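Local coordinates for protein acetyl-CoA acetyltransferase (Mycobacterium smegmatis, PDB 4EGV) that probably has acyltransferase activity, as a monomeric thiolase-like protein that carries an additional C-terminal domain after its thiolase fold, at residues Ile68-Gly73 / Pro105-Leu110; Ala201-Leu206 / Asp500-Lys505; Arg297-Met302 / Val428-Ala433; Ala222-Val227 / Arg365-Thr370; Ile255-Pro260 / Val462-Thr467. One frame throughout, in Å; residues are numbered along the deposited sequence.

How the interactions relate
Interactions 1 and 3 lie on the nine-stranded mixed sheet of the thiolase fold, their centres about 23 Å apart; the former joins two strands at one outer end, the latter brings a loop and helix start onto a more central strand. Interaction 4, about 26 Å between centres from both interaction 3 and interaction 5, packs helix 210-230 on a loop. Interactions 2 and 5, centres about 18 Å apart, tie the additional C-terminal domain back to helix 191-206 and strand 254-256. Along the chain, interaction 1 closes first; interaction 2 encloses interactions 3, 4 and 5, interaction 3 is nested within interaction 5, and interaction 4 crosses both.

Interaction 1 of 5, residues Ile68-Gly73 / Pro105-Leu110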
# COMPACT_ATOMS: atom_id res chain seq x y z
N ILE A 68 -15.49 -4.96 24.10
CA ILE A 68 -15.37 -4.30 22.79
C ILE A 68 -16.60 -3.42 22.44
O ILE A 68 -17.72 -3.90 22.36
CB ILE A 68 -15.10 -5.32 21.62
CG1 ILE A 68 -13.77 -6.02 21.80
CG2 ILE A 68 -15.12 -4.62 20.27
CD1 ILE A 68 -13.62 -7.28 20.98
N ASP A 69 -16.34 -2.13 22.23
CA ASP A 69 -17.38 -1.20 21.90
C ASP A 69 -17.47 -0.85 20.40
O ASP A 69 -18.53 -0.40 19.92
CB ASP A 69 -17.34 0.05 22.82
CG ASP A 69 -15.96 0.81 22.81
OD1 ASP A 69 -15.52 1.39 21.78
OD2 ASP A 69 -15.32 0.87 23.89
N THR A 70 -16.38 -1.07 19.65
CA THR A 70 -16.41 -0.85 18.20
C THR A 70 -15.66 -1.93 17.47
O THR A 70 -14.58 -2.31 17.88
CB THR A 70 -15.79 0.48 17.81
OG1 THR A 70 -16.32 1.48 18.66
CG2 THR A 70 -16.13 0.82 16.36
N VAL A 71 -16.27 -2.41 16.39
CA VAL A 71 -15.61 -3.23 15.40
C VAL A 71 -15.55 -2.53 14.06
O VAL A 71 -16.48 -1.83 13.65
CB VAL A 71 -16.21 -4.64 15.24
CG1 VAL A 71 -16.11 -5.38 16.52
CG2 VAL A 71 -17.62 -4.60 14.77
N ALA A 72 -14.44 -2.69 13.39
CA ALA A 72 -14.27 -2.10 12.13
C ALA A 72 -13.66 -3.17 11.25
O ALA A 72 -12.74 -3.88 11.65
CB ALA A 72 -13.38 -0.86 12.26
N GLY A 73 -14.21 -3.32 10.06
CA GLY A 73 -13.68 -4.23 9.07
C GLY A 73 -13.24 -3.55 7.79
O GLY A 73 -13.82 -2.55 7.34
N PRO A 105 -20.93 -5.04 20.21
CA PRO A 105 -20.42 -3.68 20.29
C PRO A 105 -21.43 -2.69 19.83
O PRO A 105 -22.25 -3.00 18.97
CB PRO A 105 -19.25 -3.70 19.33
CG PRO A 105 -19.60 -4.69 18.32
CD PRO A 105 -20.50 -5.72 18.97
N ALA A 106 -21.39 -1.49 20.40
CA ALA A 106 -22.30 -0.44 20.02
C ALA A 106 -22.07 0.00 18.53
O ALA A 106 -23.01 0.19 17.80
CB ALA A 106 -22.25 0.75 21.04
N HIS A 107 -20.82 0.16 18.08
CA HIS A 107 -20.59 0.59 16.68
C HIS A 107 -19.93 -0.48 15.84
O HIS A 107 -19.02 -1.14 16.28
CB HIS A 107 -19.82 1.91 16.55
CG HIS A 107 -20.47 3.07 17.24
ND1 HIS A 107 -21.56 3.73 16.71
CD2 HIS A 107 -20.20 3.66 18.44
CE1 HIS A 107 -21.93 4.69 17.54
NE2 HIS A 107 -21.13 4.67 18.60
N ALA A 108 -20.44 -0.66 14.64
CA ALA A 108 -19.77 -1.48 13.65
C ALA A 108 -19.42 -0.58 12.44
O ALA A 108 -20.21 0.25 12.02
CB ALA A 108 -20.64 -2.66 13.26
N VAL A 109 -18.21 -0.74 11.90
CA VAL A 109 -17.79 0.08 10.76
C VAL A 109 -17.31 -0.76 9.60
O VAL A 109 -16.59 -1.70 9.81
CB VAL A 109 -16.68 1.15 11.17
CG1 VAL A 109 -16.17 1.88 10.01
CG2 VAL A 109 -17.21 2.13 12.15
N LEU A 110 -17.75 -0.43 8.39
CA LEU A 110 -17.22 -1.02 7.13
C LEU A 110 -16.48 0.08 6.39
O LEU A 110 -17.08 1.06 5.95
CB LEU A 110 -18.32 -1.64 6.26
CG LEU A 110 -17.86 -2.45 5.02
CD1 LEU A 110 -16.85 -3.60 5.37
CD2 LEU A 110 -19.05 -3.00 4.21
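D69-G73 and H107-L110 run side by side in the same direction, with strands 70-73 and 107-110 having axes 4.6 Å apart at an angle of 11°. The pair forms the outer end of the mixed thiolase-fold sheet, and helix 93-101, which links the strands in sequence and packs on one face, makes it a beta-alpha-beta crossover. Four backbone bonds hold the register: H107 N to D69 O, V71 N to H107 O, V109 N to V71 O (2.7 Å) and G73 N to V109 O (2.9 Å). Between them, CA-H...O contacts such as T70 CA to H107 O at 3.3 Å fill in the ladder.

T70, A72, H107 and V109 share one face, where the methyl of A72 lies 4.0 Å from CB of V109 and CG2 of T70 comes against CB of H107. F125 of helix 117-130 touches T70 and A72 there, while the hydroxyl of T70 is bound to N134. On the other face V71 spreads its two methyls over two neighbours. With chi1 at -61°, CG1 sits beside the backbone N and reaches P105 CG, and CG2 meets the CB of A108 at 3.9 Å. Ahead of the strands the ring of P105 lies against two carbonyls, its CB 3.4 Å from I68 O and equally close to D69 O. At the far end the side chain of L110 reaches across to strand 70-73, its CD1 3.8 Å from G73 O.

Interaction 2 of 5, residues Ala201-Leu206 / Asp500-Lys505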
# COMPACT_ATOMS: atom_id res chain seq x y z
N ALA A 201 7.36 6.48 -15.91
CA ALA A 201 7.59 7.90 -15.62
C ALA A 201 8.80 8.16 -14.68
O ALA A 201 9.48 9.19 -14.81
CB ALA A 201 6.34 8.56 -15.11
N ARG A 202 9.06 7.24 -13.76
CA ARG A 202 10.18 7.33 -12.84
C ARG A 202 11.46 6.96 -13.57
O ARG A 202 12.54 7.49 -13.31
CB ARG A 202 9.97 6.41 -11.64
CG ARG A 202 11.04 6.47 -10.60
CD ARG A 202 10.82 5.50 -9.48
NE ARG A 202 11.99 5.47 -8.62
CZ ARG A 202 13.02 4.64 -8.77
NH1 ARG A 202 13.00 3.75 -9.73
NH2 ARG A 202 14.07 4.71 -7.93
N ARG A 203 11.33 6.04 -14.51
CA ARG A 203 12.45 5.68 -15.35
C ARG A 203 12.93 6.84 -16.21
O ARG A 203 14.14 7.02 -16.41
CB ARG A 203 12.14 4.47 -16.22
CG ARG A 203 13.34 4.00 -16.99
CD ARG A 203 13.11 2.81 -17.83
NE ARG A 203 12.22 3.07 -18.95
CZ ARG A 203 12.58 3.61 -20.11
NH1 ARG A 203 13.81 3.97 -20.30
NH2 ARG A 203 11.70 3.79 -21.07
N ALA A 204 11.98 7.62 -16.72
CA ALA A 204 12.25 8.87 -17.44
C ALA A 204 13.06 9.86 -16.62
O ALA A 204 14.16 10.20 -17.00
CB ALA A 204 10.96 9.51 -17.90
N ARG A 205 12.52 10.29 -15.48
CA ARG A 205 13.21 11.22 -14.59
C ARG A 205 14.63 10.78 -14.20
O ARG A 205 15.52 11.61 -14.17
CB ARG A 205 12.39 11.56 -13.35
CG ARG A 205 12.95 12.76 -12.59
CD ARG A 205 12.40 12.91 -11.20
NE ARG A 205 12.80 11.84 -10.28
CZ ARG A 205 11.99 10.87 -9.86
NH1 ARG A 205 10.74 10.81 -10.31
NH2 ARG A 205 12.44 9.96 -9.02
N LEU A 206 14.84 9.51 -13.89
CA LEU A 206 16.16 9.02 -13.53
C LEU A 206 17.09 8.83 -14.71
O LEU A 206 18.28 8.58 -14.53
CB LEU A 206 16.05 7.69 -12.81
CG LEU A 206 15.54 7.65 -11.38
CD1 LEU A 206 15.76 6.26 -10.82
CD2 LEU A 206 16.16 8.73 -10.49
N ASP A 500 13.14 2.70 -26.57
CA ASP A 500 13.03 3.70 -25.52
C ASP A 500 12.29 4.90 -26.09
O ASP A 500 12.82 5.64 -26.89
CB ASP A 500 14.43 4.09 -25.05
CG ASP A 500 14.43 4.76 -23.72
OD1 ASP A 500 13.47 5.42 -23.40
OD2 ASP A 500 15.43 4.66 -23.02
N PRO A 501 11.03 5.04 -25.70
CA PRO A 501 10.12 5.99 -26.35
C PRO A 501 10.08 7.38 -25.72
O PRO A 501 9.74 8.34 -26.42
CB PRO A 501 8.76 5.32 -26.21
CG PRO A 501 8.88 4.49 -24.98
CD PRO A 501 10.30 4.00 -24.96
N ILE A 502 10.41 7.51 -24.44
CA ILE A 502 10.26 8.78 -23.81
C ILE A 502 10.62 9.94 -24.69
O ILE A 502 11.75 10.07 -25.11
CB ILE A 502 11.21 8.83 -22.68
CG1 ILE A 502 11.13 7.53 -21.92
CG2 ILE A 502 10.87 9.98 -21.82
CD1 ILE A 502 11.48 6.37 -22.76
N GLY A 503 9.69 10.83 -24.97
CA GLY A 503 10.09 12.01 -25.70
C GLY A 503 9.94 11.94 -27.20
O GLY A 503 10.24 12.88 -27.89
N ALA A 504 9.46 10.82 -27.69
CA ALA A 504 9.29 10.62 -29.10
C ALA A 504 8.09 11.34 -29.60
O ALA A 504 7.11 11.43 -28.91
CB ALA A 504 9.16 9.20 -29.37
N LYS A 505 8.16 11.84 -30.83
CA LYS A 505 7.08 12.61 -31.41
C LYS A 505 6.04 11.68 -32.00
O LYS A 505 6.36 10.70 -32.66
CB LYS A 505 7.62 13.56 -32.49
CG LYS A 505 8.40 14.80 -31.97
CD LYS A 505 7.42 15.93 -31.49
CE LYS A 505 8.06 17.33 -31.38
NZ LYS A 505 9.39 17.30 -30.72
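The guanidinium of R203 meets the carboxylate of D500 at its edge, with CG of D500 lying in the guanidinium plane, and the two flat groups are turned 60° against each other. NH1 donates to OD2 over 3.2 Å at an N-H...O angle of 155°. The bond of this salt bridge leaves the arginine nearly in plane but meets OD2 at a slant, from above the carboxylate plane; weak approaches of NH1 and NH2 to OD1 are doubtful, because OD1 is poorly placed. P501 CD lies at the guanidinium edge, 4.1 Å from NH2.

R203 is extended from the helix, with CG opposite the backbone N, until a bend at chi3 (68°) swings the guanidinium over to the loop. NH2 also bonds Y460 OH and NH1 bonds L208 O, so that both terminal nitrogens are held by partners besides D500. Next to it the methyl of A204 packs on CG2 of I502 at 3.9 Å. I502 occupies the second position of a type II beta turn, P501 to A504, closed by A504 N to P501 O at 2.8 Å.

The contact therefore joins helix 191-206 to a loop of the additional C-terminal domain of thiolase-like protein type 1, between helix 490-498 and strand 505-509. R203 also touches helix 210-230, while P501 and I502 pack on strand 453-463 of the five-stranded sheet and P501 on helix 490-498.

Interaction 3 of 5, residues Arg297-Met302 / Val428-Ala433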
# COMPACT_ATOMS: atom_id res chain seq x y z
N ARG A 297 3.19 5.58 18.00
CA ARG A 297 3.92 6.79 18.29
C ARG A 297 3.82 7.83 17.20
O ARG A 297 3.62 8.98 17.48
CB ARG A 297 5.37 6.50 18.65
CG ARG A 297 5.52 5.84 20.01
CD ARG A 297 5.33 6.83 21.18
NE ARG A 297 6.31 7.92 21.20
CZ ARG A 297 7.52 7.85 21.77
NH1 ARG A 297 7.93 6.77 22.40
NH2 ARG A 297 8.33 8.89 21.72
N GLY A 298 3.93 7.42 15.95
CA GLY A 298 3.74 8.35 14.85
C GLY A 298 2.71 7.91 13.86
O GLY A 298 2.41 6.74 13.72
N HIS A 299 2.17 8.88 13.16
CA HIS A 299 1.14 8.60 12.18
C HIS A 299 0.98 9.77 11.25
O HIS A 299 1.27 10.87 11.65
CB HIS A 299 -0.17 8.29 12.88
CG HIS A 299 -0.37 9.06 14.15
ND1 HIS A 299 -1.04 10.26 14.21
CD2 HIS A 299 0.01 8.79 15.42
CE1 HIS A 299 -1.06 10.70 15.45
NE2 HIS A 299 -0.41 9.83 16.21
N ALA A 300 0.57 9.51 10.02
CA ALA A 300 0.08 10.53 9.08
C ALA A 300 -0.74 9.86 7.98
O ALA A 300 -0.55 8.70 7.69
CB ALA A 300 1.21 11.35 8.52
N ASP A 301 -1.69 10.60 7.41
CA ASP A 301 -2.48 10.15 6.28
C ASP A 301 -2.44 11.21 5.15
O ASP A 301 -2.87 12.34 5.33
CB ASP A 301 -3.94 9.82 6.67
CG ASP A 301 -4.07 8.93 7.93
OD1 ASP A 301 -3.59 7.76 7.94
OD2 ASP A 301 -4.69 9.37 8.92
N MSE A 302 -1.92 10.83 3.99
CA MSE A 302 -1.86 11.74 2.87
C MSE A 302 -2.59 11.24 1.64
O MSE A 302 -2.90 10.08 1.54
CB MSE A 302 -0.41 12.08 2.54
CG MSE A 302 0.29 12.93 3.62
SE MSE A 302 -0.46 14.73 3.90
CE MSE A 302 -0.27 15.48 2.10
N VAL A 428 0.09 12.17 20.38
CA VAL A 428 0.36 13.44 19.75
C VAL A 428 -0.52 13.56 18.48
O VAL A 428 -0.40 12.74 17.57
CB VAL A 428 1.87 13.56 19.35
CG1 VAL A 428 2.18 14.92 18.68
CG2 VAL A 428 2.79 13.29 20.54
N ALA A 429 -1.40 14.56 18.43
CA ALA A 429 -2.18 14.84 17.21
C ALA A 429 -1.26 15.20 16.03
O ALA A 429 -0.34 15.99 16.17
CB ALA A 429 -3.26 15.93 17.46
N ASP A 430 -1.50 14.59 14.87
CA ASP A 430 -0.75 14.91 13.66
C ASP A 430 -1.34 16.08 12.82
O ASP A 430 -2.50 16.45 12.92
CB ASP A 430 -0.45 13.64 12.80
CG ASP A 430 -1.68 13.09 12.04
OD1 ASP A 430 -2.24 13.82 11.21
OD2 ASP A 430 -2.05 11.91 12.25
N ASN A 431 -0.47 16.61 11.97
CA ASN A 431 -0.71 17.77 11.15
C ASN A 431 -1.12 17.46 9.70
O ASN A 431 -0.87 18.25 8.80
CB ASN A 431 0.55 18.62 11.16
CG ASN A 431 0.25 20.07 11.02
OD1 ASN A 431 -0.67 20.58 11.64
ND2 ASN A 431 1.02 20.74 10.17
N SER A 432 -1.80 16.35 9.48
CA SER A 432 -2.14 15.90 8.14
C SER A 432 -3.06 16.85 7.43
O SER A 432 -2.89 17.11 6.26
CB SER A 432 -2.77 14.52 8.18
OG SER A 432 -1.79 13.57 8.47
N ALA A 433 -4.06 17.35 8.14
CA ALA A 433 -5.08 18.22 7.56
C ALA A 433 -4.49 19.49 6.91
O ALA A 433 -4.81 19.83 5.78
CB ALA A 433 -6.12 18.56 8.62
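H299 and D430 form the first shell, ND1 of the imidazole donating to OD2 of the carboxylate over 2.8 Å at an N-H...O angle of 166°. The acceptor lies in the ring plane, and OD2 uses its anti lone pair, although ring and carboxylate are turned 61° apart. Beside this bond the ring edge also faces the backbone: CE1 of H299 comes to 3.0 Å from V428 O. A second polar link joins the strand to the helix start, D301 N donating to S432 OG at 3.2 Å, and the CB of A300 rests 3.7 Å from the same oxygen.

S432 and D430 are in turn wired to each other. OG of S432 donates to D430 OD1 over 2.8 Å from well above the carboxylate plane, while S432 N reaches OD1 over 3.1 Å from its anti side, an Asx turn. D430 thus spends one oxygen on the histidine and the other on two donors, which fixes its rotation; its CG sits between the backbone N and the carbonyl carbon (chi1 74°), turned to the strand. In the next shell W427 stacks on the ring of H299, and E325 of helix 317-330 holds N431 N.

These bonds seat the start of helix 432-440 on strand 294-303 of the mixed sheet of the thiolase fold, which pairs with strand 414-421. Helix 317-330 packs against H299, A300 and M302, and helix 117-130 meets H299 and D301.

Interaction 4 of 5, residues Ala222-Val227 / Arg365-Thr370; sequences APFSKV and RGLTLT
An ST turn at T368 and T370, in the loop between helix 348-357 and helix 373-376, offers its surface to F224 and V227 of helix 210-230, a piece of helix-to-loop packing in the thiolase fold. In that turn T368 OG1 accepts from T370 N at 3.3 Å, and the nitrogen of G371 also binds this oxygen. D341, on strand 337-342, holds the nitrogen of L369. Bonded this way, the hydroxyl fixes the rotation of the side chain, and CG2 sits between the backbone N and carbonyl carbon of T368, facing the helix.

CB and the CG2 methyl of T368 do the touching. CG2 lies over one face of the F224 ring, 4.1 Å from its centroid and 18° off the ring normal, a CH-pi contact displaced toward the rim, while T368 CB is 3.8 Å from CE1 of F224. L367 adds its CB at 3.9 Å from F224 CZ, meeting the ring obliquely. F375 of helix 373-376 touches F224 as well, and F221 meets its ring with planes at about 30°, so loop and aromatic residues both pack on the phenyl. The helix itself is kinked at P223 and F224, whose nitrogens lack bonds to the preceding turn.

V227 completes the contact one turn on. Its CG1 slides past T368 CG2 at 4.0 Å and comes to rest 3.9 Å from the carbonyl carbon of T370.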
# COMPACT_ATOMS: atom_id res chain seq x y z
N ALA A 222 13.97 -9.04 -4.86
CA ALA A 222 14.51 -10.36 -4.48
C ALA A 222 14.64 -10.53 -2.96
O ALA A 222 14.24 -11.58 -2.43
CB ALA A 222 15.80 -10.68 -5.20
N PRO A 223 15.18 -9.51 -2.25
CA PRO A 223 15.20 -9.53 -0.80
C PRO A 223 13.80 -9.65 -0.15
O PRO A 223 13.67 -10.26 0.91
CB PRO A 223 15.83 -8.18 -0.43
CG PRO A 223 16.58 -7.77 -1.60
CD PRO A 223 15.93 -8.35 -2.78
N PHE A 224 12.79 -9.06 -0.78
CA PHE A 224 11.38 -9.29 -0.46
C PHE A 224 10.93 -10.77 -0.47
O PHE A 224 10.38 -11.26 0.51
CB PHE A 224 10.48 -8.47 -1.37
CG PHE A 224 10.40 -7.05 -1.01
CD1 PHE A 224 9.20 -6.49 -0.61
CD2 PHE A 224 11.52 -6.26 -1.03
CE1 PHE A 224 9.13 -5.15 -0.25
CE2 PHE A 224 11.45 -4.93 -0.66
CZ PHE A 224 10.26 -4.37 -0.29
N SER A 225 11.18 -11.47 -1.58
CA SER A 225 10.72 -12.84 -1.71
C SER A 225 11.47 -13.79 -0.80
O SER A 225 10.95 -14.84 -0.46
CB SER A 225 10.69 -13.34 -3.17
OG SER A 225 11.97 -13.54 -3.70
N LYS A 226 12.67 -13.39 -0.37
CA LYS A 226 13.40 -14.18 0.59
C LYS A 226 12.77 -14.14 1.97
O LYS A 226 12.56 -15.19 2.59
CB LYS A 226 14.85 -13.72 0.67
CG LYS A 226 15.62 -14.54 1.68
CD LYS A 226 17.15 -14.45 1.57
CE LYS A 226 17.73 -13.44 2.57
NZ LYS A 226 17.72 -12.08 2.00
N VAL A 227 12.46 -12.94 2.45
CA VAL A 227 11.71 -12.75 3.68
C VAL A 227 10.36 -13.46 3.60
O VAL A 227 9.91 -14.05 4.55
CB VAL A 227 11.53 -11.23 3.99
CG1 VAL A 227 10.45 -10.97 5.05
CG2 VAL A 227 12.85 -10.61 4.41
N ARG A 365 18.53 -2.91 7.23
CA ARG A 365 17.32 -3.04 8.10
C ARG A 365 16.18 -3.83 7.43
O ARG A 365 15.40 -4.47 8.09
CB ARG A 365 16.84 -1.67 8.60
CG ARG A 365 17.77 -0.99 9.64
CD ARG A 365 17.36 0.47 9.97
NE ARG A 365 17.57 1.39 8.86
CZ ARG A 365 17.24 2.68 8.85
NH1 ARG A 365 16.67 3.25 9.91
NH2 ARG A 365 17.48 3.42 7.77
N GLY A 366 16.14 -3.78 6.10
CA GLY A 366 15.14 -4.42 5.29
C GLY A 366 13.98 -3.48 5.03
O GLY A 366 13.69 -2.62 5.84
N LEU A 367 13.30 -3.64 3.92
CA LEU A 367 12.10 -2.81 3.66
C LEU A 367 10.76 -3.51 3.88
O LEU A 367 9.72 -2.92 3.69
CB LEU A 367 12.17 -2.19 2.26
CG LEU A 367 13.49 -1.50 1.94
CD1 LEU A 367 13.54 -1.22 0.47
CD2 LEU A 367 13.62 -0.22 2.75
N THR A 368 10.79 -4.76 4.31
CA THR A 368 9.58 -5.53 4.57
C THR A 368 9.68 -6.42 5.81
O THR A 368 10.72 -6.90 6.19
CB THR A 368 9.14 -6.37 3.33
OG1 THR A 368 7.86 -6.92 3.56
CG2 THR A 368 10.15 -7.49 3.03
N LEU A 369 8.57 -6.59 6.47
CA LEU A 369 8.52 -7.45 7.59
C LEU A 369 7.76 -8.72 7.24
O LEU A 369 7.87 -9.71 7.91
CB LEU A 369 7.78 -6.74 8.70
CG LEU A 369 8.56 -5.69 9.44
CD1 LEU A 369 7.63 -4.92 10.37
CD2 LEU A 369 9.66 -6.37 10.20
N THR A 370 7.00 -8.66 6.18
CA THR A 370 6.06 -9.67 5.83
C THR A 370 6.59 -10.50 4.65
O THR A 370 6.46 -11.72 4.61
CB THR A 370 4.74 -8.98 5.47
OG1 THR A 370 4.09 -8.56 6.66
CG2 THR A 370 3.86 -9.89 4.78

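Interaction 5 of 5, residues Ile255-Pro260 / Val462-Thr467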
# COMPACT_ATOMS: atom_id res chain seq x y z
N ILE A 255 3.91 -9.19 -18.93
CA ILE A 255 2.45 -9.01 -18.75
C ILE A 255 2.01 -7.60 -19.14
O ILE A 255 1.27 -7.41 -20.07
CB ILE A 255 2.02 -9.25 -17.27
CG1 ILE A 255 2.35 -10.67 -16.82
CG2 ILE A 255 0.50 -8.99 -17.03
CD1 ILE A 255 1.27 -11.74 -17.14
N VAL A 256 2.45 -6.62 -18.37
CA VAL A 256 2.18 -5.22 -18.61
C VAL A 256 3.51 -4.48 -18.41
O VAL A 256 4.20 -4.74 -17.44
CB VAL A 256 1.05 -4.72 -17.66
CG1 VAL A 256 1.07 -3.24 -17.53
CG2 VAL A 256 -0.34 -5.20 -18.13
N ASP A 257 3.89 -3.62 -19.36
CA ASP A 257 5.17 -2.96 -19.32
C ASP A 257 5.26 -2.05 -18.11
O ASP A 257 4.42 -1.19 -17.92
CB ASP A 257 5.44 -2.15 -20.59
CG ASP A 257 6.94 -2.10 -20.95
OD1 ASP A 257 7.43 -3.04 -21.63
OD2 ASP A 257 7.63 -1.12 -20.57
N PRO A 258 6.33 -2.19 -17.32
CA PRO A 258 7.57 -2.89 -17.58
C PRO A 258 7.76 -4.20 -16.86
O PRO A 258 8.90 -4.68 -16.79
CB PRO A 258 8.62 -1.90 -17.08
CG PRO A 258 7.97 -1.24 -15.95
CD PRO A 258 6.46 -1.35 -16.12
N TYR A 259 6.67 -4.77 -16.33
CA TYR A 259 6.76 -5.94 -15.42
C TYR A 259 6.63 -7.32 -16.05
O TYR A 259 5.69 -7.61 -16.79
CB TYR A 259 5.71 -5.89 -14.33
CG TYR A 259 5.51 -4.56 -13.69
CD1 TYR A 259 6.45 -4.05 -12.79
CD2 TYR A 259 4.34 -3.82 -13.95
CE1 TYR A 259 6.26 -2.82 -12.17
CE2 TYR A 259 4.13 -2.60 -13.35
CZ TYR A 259 5.10 -2.11 -12.46
OH TYR A 259 4.87 -0.91 -11.86
N PRO A 260 7.61 -8.19 -15.74
CA PRO A 260 7.50 -9.62 -16.02
C PRO A 260 6.60 -10.28 -15.01
O PRO A 260 6.47 -9.81 -13.90
CB PRO A 260 8.93 -10.13 -15.88
CG PRO A 260 9.76 -8.98 -15.41
CD PRO A 260 8.92 -7.81 -15.16
N VAL A 462 2.56 -1.05 -22.12
CA VAL A 462 2.07 -1.93 -23.16
C VAL A 462 1.34 -3.11 -22.52
O VAL A 462 1.80 -3.66 -21.51
CB VAL A 462 3.20 -2.45 -24.05
CG1 VAL A 462 2.63 -3.26 -25.23
CG2 VAL A 462 4.05 -1.32 -24.57
N ARG A 463 0.22 -3.51 -23.10
CA ARG A 463 -0.47 -4.72 -22.64
C ARG A 463 -0.07 -5.91 -23.49
O ARG A 463 -0.42 -5.97 -24.64
CB ARG A 463 -1.98 -4.56 -22.68
CG ARG A 463 -2.50 -3.33 -21.98
CD ARG A 463 -3.92 -3.52 -21.51
NE ARG A 463 -3.97 -4.69 -20.64
CZ ARG A 463 -4.78 -4.85 -19.61
NH1 ARG A 463 -5.68 -3.91 -19.27
NH2 ARG A 463 -4.69 -5.96 -18.91
N TYR A 464 0.66 -6.83 -22.90
CA TYR A 464 1.15 -8.02 -23.60
C TYR A 464 0.17 -9.18 -23.46
O TYR A 464 0.31 -10.22 -24.09
CB TYR A 464 2.53 -8.43 -23.10
CG TYR A 464 3.58 -7.38 -23.25
CD1 TYR A 464 4.20 -7.16 -24.46
CD2 TYR A 464 3.99 -6.63 -22.15
CE1 TYR A 464 5.20 -6.19 -24.58
CE2 TYR A 464 4.99 -5.67 -22.27
CZ TYR A 464 5.58 -5.45 -23.48
OH TYR A 464 6.56 -4.51 -23.58
N ASP A 465 -0.83 -8.99 -22.64
CA ASP A 465 -1.83 -10.01 -22.44
C ASP A 465 -2.96 -9.87 -23.46
O ASP A 465 -3.80 -10.74 -23.56
CB ASP A 465 -2.34 -10.03 -20.98
CG ASP A 465 -2.58 -8.61 -20.38
OD1 ASP A 465 -1.89 -7.65 -20.79
OD2 ASP A 465 -3.45 -8.44 -19.50
N TRP A 466 -2.93 -8.79 -24.24
CA TRP A 466 -3.84 -8.61 -25.37
C TRP A 466 -3.15 -8.94 -26.68
O TRP A 466 -1.94 -8.77 -26.79
CB TRP A 466 -4.37 -7.18 -25.40
CG TRP A 466 -5.29 -6.83 -24.26
CD1 TRP A 466 -5.55 -7.58 -23.17
CD2 TRP A 466 -6.04 -5.61 -24.09
NE1 TRP A 466 -6.42 -6.94 -22.33
CE2 TRP A 466 -6.74 -5.72 -22.87
CE3 TRP A 466 -6.19 -4.45 -24.86
CZ2 TRP A 466 -7.60 -4.70 -22.39
CZ3 TRP A 466 -7.06 -3.42 -24.38
CH2 TRP A 466 -7.75 -3.56 -23.17
N THR A 467 -3.90 -9.43 -27.65
CA THR A 467 -3.45 -9.47 -29.04
C THR A 467 -4.44 -8.70 -29.92
O THR A 467 -5.61 -8.98 -29.89
CB THR A 467 -3.28 -10.90 -29.54
OG1 THR A 467 -2.47 -11.60 -28.60
CG2 THR A 467 -2.65 -10.94 -30.96
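V256 and R463 face each other as a single beta bridge, flanked by two backbone hydrogen bonds, which joins the short strand 254-256 to the end of strand 453-463 in the additional C-terminal domain. D257 N donates to V462 O at 3.0 Å, and Y464 N to I255 O at the same length; the pair between them is non-hydrogen-bonded, with the segments running in opposite directions. V256 CA adds a CA-H...O contact to V462 O at 3.3 Å. Before P258 the peptide is cis, and the return of the chain is closed by Y259 N to V256 O at 2.7 Å.

Side-chain polar bonding is led by Y464, whose OH donates to D257 OD1 over 2.6 Å. The oxygen is met on its anti side, 26° out of the carboxylate plane, and the aspartate and ring planes stand 48° apart. With CG beside its backbone N (chi1 -59°), Y464 sends its ring edge along I255 and V256 to reach this acceptor. D257 O accepts from T461 OG1. Within 462-467 R463 NH2 makes a salt bridge of 2.8 Å to D465 OD2, almost in the guanidinium plane, and the indole NE1 of W466 lies over one face of that guanidinium.

Apolar contacts are few: CB of D257 packs 4.1 Å from CB of V462, whose CG1 covers a face of the Y464 ring. V462 also touches helix 490-498.

Because D257 is buried, a phenol donor on its OD1 would probably help to keep its carboxylate ionised, and this tyrosine-aspartate bond also anchors the end of strand 453-463 against the loop that precedes Y259.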